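Local structure of probable WRKY transcription factor 52 (Arabidopsis thaliana, 4C6S) at residues V38-D43 with L75-K80. The protein acts in plant immunity as a disease resistance protein and W-box-binding transcription factor, pairing with RPS4 partly through its TIR domain, the part in this crystal, to recognise bacterial effectors. Residues are numbered along the deposited sequence; the frame is centred on the assembly and turned at random.
Sequences VDVDID and LDKFAK
V40 and F78 form the packed side of a contact in the TIR domain, a flavodoxin-like fold with a five-stranded parallel sheet, where the turn leaving edge strand 35-39 meets helix 74-82. V40 CG2 lies over one face of the F78 ring, a CH-pi contact at 4.2 Å from the centroid and 28° off the normal, while CG1 reaches CE1 at 3.9 Å. Both residues are buried, and the F78 side chain also touches M62 and L64 of the central strand 59-65. CB of V40 also rests against K77 O, 3.6 Å away.

The polar side, where D41, K77 and K80 are partly exposed, is more open to solvent and rests on two lysine ends. K77 runs extended past V40, and its NZ meets D41 OD1 on the syn side at 2.7 Å, forming a salt bridge; D41 OD2 accepts a hydrogen bond from the backbone N of E14, so both carboxylate oxygens are engaged. A type I turn, D39 to I42, presents D41, whose N is held by D39 OD1 in an Asx turn. K80 bends at its end (chi4 -105°) and also makes a cation-pi contact with F47. Its NZ bridges the segments, donating to K77 O and, at 2.9 Å, to an in-plane lone pair of V40 O.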
# COMPACT_ATOMS: atom_id res chain seq x y z
N VAL A 38 15.11 5.87 -2.90
CA VAL A 38 15.50 6.98 -3.76
C VAL A 38 14.38 7.27 -4.76
O VAL A 38 13.96 6.39 -5.52
CB VAL A 38 16.80 6.68 -4.52
CG1 VAL A 38 17.08 7.77 -5.55
CG2 VAL A 38 17.94 6.57 -3.54
N ASP A 39 13.91 8.51 -4.75
CA ASP A 39 12.87 8.99 -5.66
C ASP A 39 13.57 9.46 -6.93
O ASP A 39 14.34 10.41 -6.88
CB ASP A 39 12.13 10.15 -4.96
CG ASP A 39 11.04 10.79 -5.83
OD1 ASP A 39 10.97 10.53 -7.05
OD2 ASP A 39 10.25 11.59 -5.27
N VAL A 40 13.31 8.80 -8.06
CA VAL A 40 14.04 9.12 -9.29
C VAL A 40 13.56 10.42 -9.93
O VAL A 40 14.13 10.87 -10.92
CB VAL A 40 13.96 7.97 -10.35
CG1 VAL A 40 14.54 6.68 -9.79
CG2 VAL A 40 12.52 7.75 -10.79
N ASP A 41 12.50 11.01 -9.37
CA ASP A 41 11.92 12.23 -9.93
C ASP A 41 12.57 13.49 -9.39
O ASP A 41 12.18 14.60 -9.75
CB ASP A 41 10.42 12.28 -9.67
CG ASP A 41 9.64 11.33 -10.55
OD1 ASP A 41 10.06 11.12 -11.70
OD2 ASP A 41 8.61 10.81 -10.09
N ILE A 42 13.55 13.35 -8.51
CA ILE A 42 14.21 14.52 -7.94
C ILE A 42 15.19 15.15 -8.94
O ILE A 42 15.56 14.52 -9.93
CB ILE A 42 14.85 14.24 -6.55
CG1 ILE A 42 15.69 12.97 -6.55
CG2 ILE A 42 13.77 14.04 -5.50
CD1 ILE A 42 16.93 13.02 -7.35
N ASP A 43 15.58 16.39 -8.67
CA ASP A 43 16.56 17.09 -9.51
C ASP A 43 17.87 16.31 -9.55
O ASP A 43 18.24 15.66 -8.56
CB ASP A 43 16.80 18.49 -8.96
CG ASP A 43 16.93 18.51 -7.45
OD1 ASP A 43 15.90 18.63 -6.76
OD2 ASP A 43 18.07 18.39 -6.95
N LEU A 75 15.21 5.56 -20.15
CA LEU A 75 16.39 6.40 -20.36
C LEU A 75 16.28 7.68 -19.53
O LEU A 75 17.28 8.19 -19.01
CB LEU A 75 16.54 6.76 -21.84
CG LEU A 75 16.95 5.64 -22.79
CD1 LEU A 75 16.95 6.13 -24.23
CD2 LEU A 75 18.32 5.12 -22.43
N ASP A 76 15.06 8.19 -19.42
CA ASP A 76 14.82 9.46 -18.75
C ASP A 76 15.04 9.38 -17.24
O ASP A 76 15.56 10.32 -16.64
CB ASP A 76 13.39 9.93 -19.05
CG ASP A 76 13.11 11.29 -18.48
OD1 ASP A 76 14.01 12.16 -18.51
OD2 ASP A 76 11.97 11.51 -18.00
N LYS A 77 14.64 8.26 -16.63
CA LYS A 77 14.56 8.20 -15.17
C LYS A 77 15.31 7.04 -14.52
O LYS A 77 15.78 7.17 -13.40
CB LYS A 77 13.10 8.12 -14.72
CG LYS A 77 12.29 9.38 -14.94
CD LYS A 77 10.91 9.24 -14.31
CE LYS A 77 10.02 10.42 -14.67
NZ LYS A 77 8.73 10.37 -13.91
N PHE A 78 15.38 5.90 -15.19
CA PHE A 78 15.91 4.71 -14.53
C PHE A 78 17.28 4.24 -15.03
O PHE A 78 17.99 3.54 -14.30
CB PHE A 78 14.88 3.58 -14.55
CG PHE A 78 13.76 3.77 -13.54
CD1 PHE A 78 13.90 3.33 -12.23
CD2 PHE A 78 12.59 4.43 -13.90
CE1 PHE A 78 12.88 3.49 -11.29
CE2 PHE A 78 11.57 4.62 -12.97
CZ PHE A 78 11.71 4.15 -11.66
N ALA A 79 17.67 4.63 -16.24
CA ALA A 79 19.02 4.31 -16.72
C ALA A 79 20.08 4.76 -15.71
O ALA A 79 21.07 4.06 -15.49
CB ALA A 79 19.29 4.93 -18.09
N LYS A 80 19.87 5.92 -15.10
CA LYS A 80 20.83 6.45 -14.15
C LYS A 80 20.90 5.61 -12.87
O LYS A 80 21.89 5.66 -12.15
CB LYS A 80 20.52 7.91 -13.82
CG LYS A 80 19.21 8.11 -13.07
CD LYS A 80 18.88 9.60 -12.94
CE LYS A 80 17.81 9.83 -11.88
NZ LYS A 80 16.47 10.14 -12.44